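Local coordinates for protein nucleoporin p58/p45 (Homo sapiens, PDB 4JO7) that is a structural component of the nuclear pore complex, probably required for trafficking across the nuclear membrane, at residues A2-F7 / S66-V71. Numbering follows the deposited sequence.
Sequences APADYF and SIHENV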
ATOM      1  N   ALA F   2      13.166 -14.654  -0.165  1.00 10.71           N
ATOM      2  CA  ALA F   2      12.221 -15.210  -1.129  1.00 13.16           C
ATOM      3  C   ALA F   2      11.021 -14.288  -1.360  1.00 10.20           C
ATOM      4  O   ALA F   2      10.645 -14.056  -2.500  1.00 11.59           O
ATOM      5  CB  ALA F   2      11.760 -16.602  -0.693  1.00 17.60           C
ATOM      6  N   PRO F   3      10.407 -13.768  -0.280  1.00 12.28           N
ATOM      7  CA  PRO F   3       9.289 -12.839  -0.507  1.00 12.33           C
ATOM      8  C   PRO F   3       9.675 -11.612  -1.317  1.00  8.22           C
ATOM      9  O   PRO F   3       8.898 -11.183  -2.170  1.00 10.39           O
ATOM     10  CB  PRO F   3       8.853 -12.432   0.912  1.00 16.58           C
ATOM     11  CG  PRO F   3       9.853 -13.030   1.847  1.00 26.36           C
ATOM     12  CD  PRO F   3      10.507 -14.162   1.134  1.00 13.55           C
ATOM     13  N   ALA F   4      10.851 -11.048  -1.066  1.00 11.44           N
ATOM     14  CA  ALA F   4      11.270  -9.856  -1.799  1.00 12.37           C
ATOM     15  C   ALA F   4      11.549 -10.174  -3.270  1.00 12.85           C
ATOM     16  O   ALA F   4      11.235  -9.380  -4.158  1.00 12.63           O
ATOM     17  CB  ALA F   4      12.484  -9.230  -1.151  1.00 15.28           C
ATOM     18  N   ASP F   5      12.144 -11.333  -3.530  1.00 14.01           N
ATOM     19  CA  ASP F   5      12.391 -11.751  -4.903  1.00 11.17           C
ATOM     20  C   ASP F   5      11.076 -12.044  -5.629  1.00 10.31           C
ATOM     21  O   ASP F   5      10.902 -11.688  -6.790  1.00 13.68           O
ATOM     22  CB  ASP F   5      13.309 -12.972  -4.936  1.00 16.76           C
ATOM     23  CG  ASP F   5      14.775 -12.602  -4.733  1.00 43.31           C
ATOM     24  OD1 ASP F   5      15.081 -11.394  -4.645  1.00 29.00           O
ATOM     25  OD2 ASP F   5      15.622 -13.516  -4.675  1.00 37.28           O
ATOM     26  N   TYR F   6      10.158 -12.706  -4.939  1.00 13.45           N
ATOM     27  CA  TYR F   6       8.872 -13.043  -5.527  1.00 14.15           C
ATOM     28  C   TYR F   6       8.079 -11.757  -5.826  1.00 16.74           C
ATOM     29  O   TYR F   6       7.438 -11.648  -6.864  1.00 12.23           O
ATOM     30  CB  TYR F   6       8.111 -13.973  -4.581  1.00 12.50           C
ATOM     31  CG  TYR F   6       6.829 -14.540  -5.142  1.00 16.38           C
ATOM     32  CD1 TYR F   6       6.818 -15.249  -6.334  1.00 34.41           C
ATOM     33  CD2 TYR F   6       5.632 -14.392  -4.457  1.00 37.67           C
ATOM     34  CE1 TYR F   6       5.642 -15.778  -6.839  1.00 28.79           C
ATOM     35  CE2 TYR F   6       4.457 -14.917  -4.950  1.00 33.47           C
ATOM     36  CZ  TYR F   6       4.468 -15.607  -6.141  1.00 22.16           C
ATOM     37  OH  TYR F   6       3.292 -16.130  -6.628  1.00 43.69           O
ATOM     38  N   PHE F   7       8.159 -10.767  -4.936  1.00 13.47           N
ATOM     39  CA  PHE F   7       7.485  -9.486  -5.169  1.00  8.40           C
ATOM     40  C   PHE F   7       7.996  -8.851  -6.465  1.00 12.32           C
ATOM     41  O   PHE F   7       7.216  -8.387  -7.301  1.00 12.68           O
ATOM     42  CB  PHE F   7       7.702  -8.546  -3.966  1.00  9.51           C
ATOM     43  CG  PHE F   7       6.879  -7.278  -4.016  1.00  8.09           C
ATOM     44  CD1 PHE F   7       7.291  -6.197  -4.779  1.00  9.92           C
ATOM     45  CD2 PHE F   7       5.717  -7.163  -3.277  1.00  5.88           C
ATOM     46  CE1 PHE F   7       6.547  -5.032  -4.824  1.00 11.92           C
ATOM     47  CE2 PHE F   7       4.964  -5.991  -3.312  1.00 10.22           C
ATOM     48  CZ  PHE F   7       5.381  -4.927  -4.091  1.00  8.90           C
ATOM     49  N   SER F  66       6.390   1.170  -4.026  1.00  8.75           N
ATOM     50  CA  SER F  66       6.951   2.139  -3.088  0.63 10.89           C
ATOM     51  C   SER F  66       6.601   1.816  -1.636  1.00  9.63           C
ATOM     52  O   SER F  66       7.432   2.000  -0.747  1.00 10.89           O
ATOM     53  CB  SER F  66       6.515   3.561  -3.438  0.63 16.55           C
ATOM     54  OG  SER F  66       7.365   4.101  -4.431  0.63 16.02           O
ATOM     55  N   ILE F  67       5.381   1.342  -1.383  1.00  8.63           N
ATOM     56  CA  ILE F  67       5.018   0.914  -0.033  1.00 14.31           C
ATOM     57  C   ILE F  67       5.973  -0.201   0.384  1.00 13.75           C
ATOM     58  O   ILE F  67       6.529  -0.187   1.483  1.00  7.81           O
ATOM     59  CB  ILE F  67       3.563   0.383   0.050  1.00  8.14           C
ATOM     60  CG1 ILE F  67       2.553   1.522  -0.106  1.00 12.56           C
ATOM     61  CG2 ILE F  67       3.332  -0.355   1.359  1.00  9.83           C
ATOM     62  CD1 ILE F  67       2.517   2.485   1.055  1.00  9.95           C
ATOM     63  N   HIS F  68       6.171  -1.169  -0.510  1.00  8.37           N
ATOM     64  CA  HIS F  68       7.034  -2.311  -0.213  1.00  9.47           C
ATOM     65  C   HIS F  68       8.443  -1.833   0.144  1.00  9.38           C
ATOM     66  O   HIS F  68       9.022  -2.264   1.142  1.00 10.58           O
ATOM     67  CB  HIS F  68       7.067  -3.253  -1.414  1.00 10.99           C
ATOM     68  CG  HIS F  68       7.712  -4.577  -1.140  1.00 12.41           C
ATOM     69  ND1 HIS F  68       8.793  -5.038  -1.857  1.00 16.74           N
ATOM     70  CD2 HIS F  68       7.408  -5.551  -0.250  1.00 14.03           C
ATOM     71  CE1 HIS F  68       9.138  -6.234  -1.413  1.00 11.84           C
ATOM     72  NE2 HIS F  68       8.315  -6.567  -0.434  1.00 13.79           N
ATOM     73  N   GLU F  69       8.976  -0.917  -0.659  1.00  9.36           N
ATOM     74  CA  GLU F  69      10.307  -0.364  -0.420  1.00 10.98           C
ATOM     75  C   GLU F  69      10.379   0.404   0.894  1.00  8.81           C
ATOM     76  O   GLU F  69      11.377   0.335   1.602  1.00 11.09           O
ATOM     77  CB  GLU F  69      10.730   0.541  -1.579  1.00 12.61           C
ATOM     78  CG  GLU F  69      10.990  -0.217  -2.867  1.00 14.79           C
ATOM     79  CD  GLU F  69      12.153  -1.192  -2.741  1.00 22.08           C
ATOM     80  OE1 GLU F  69      13.247  -0.764  -2.312  1.00 19.05           O
ATOM     81  OE2 GLU F  69      11.968  -2.391  -3.049  1.00 18.52           O
ATOM     82  N   ASN F  70       9.327   1.148   1.219  1.00  8.11           N
ATOM     83  CA  ASN F  70       9.310   1.885   2.472  1.00 11.90           C
ATOM     84  C   ASN F  70       9.184   0.985   3.688  1.00  8.23           C
ATOM     85  O   ASN F  70       9.635   1.344   4.770  1.00  7.45           O
ATOM     86  CB  ASN F  70       8.195   2.926   2.484  1.00 11.14           C
ATOM     87  CG  ASN F  70       8.726   4.343   2.562  1.00 40.38           C
ATOM     88  OD1 ASN F  70       9.821   4.585   3.077  1.00 24.21           O
ATOM     89  ND2 ASN F  70       7.947   5.291   2.055  1.00 25.65           N
ATOM     90  N   VAL F  71       8.569  -0.183   3.525  1.00  8.14           N
ATOM     91  CA  VAL F  71       8.538  -1.157   4.615  1.00  8.64           C
ATOM     92  C   VAL F  71       9.940  -1.762   4.821  1.00  8.67           C
ATOM     93  O   VAL F  71      10.337  -2.082   5.946  1.00  8.63           O
ATOM     94  CB  VAL F  71       7.476  -2.236   4.376  1.00 10.61           C
ATOM     95  CG1 VAL F  71       7.620  -3.362   5.382  1.00 13.39           C
ATOM     96  CG2 VAL F  71       6.080  -1.613   4.464  1.00  9.36           C
TER
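F7 and H68 reach toward each other from two helices and lay their rings face to face. The stack is close, with centroids 3.8 Å apart and planes only 9° from parallel. The two side chains run antiparallel, so the far end of each ring lies near the root of the other. H68 CE1 comes to 3.7 Å from F7 CB, while F7 CZ reaches H68 CB at 3.6 Å. Both side chains extend with CG anti to the backbone N (chi1 -171° in F7, -169° in H68), which carries the rings into the space between the helices. F7 CA and H68 CA are 8.7 Å apart.

The overlap also gives a CH-pi contact, H68 CB lying over the face of the phenyl ring. Flat aromatic groups suit this place because they fill it in two thin layers, and imidazole can lie nearly parallel on the phenyl ring, H68 ND1 being 3.5 Å from F7 CD1. A leucine here has no ring to stack, and H68 would probably be left with a poorly covered face and more freedom to turn.

Van der Waals contact with A4 completes the interface. Its CA sits at the edge of the imidazole, 4.2 Å from H68 CE1. A4, about one turn before F7, has only a methyl group, which leaves room for the imidazole.

The contact joins the start of helix 2-29 to the middle of the antiparallel helix 43-85 in this hairpin. F7 also packs on an apolar side chain of another protein's chain, and I67 meets I67 of the second subunit, placing the stack within a four-chain helical assembly.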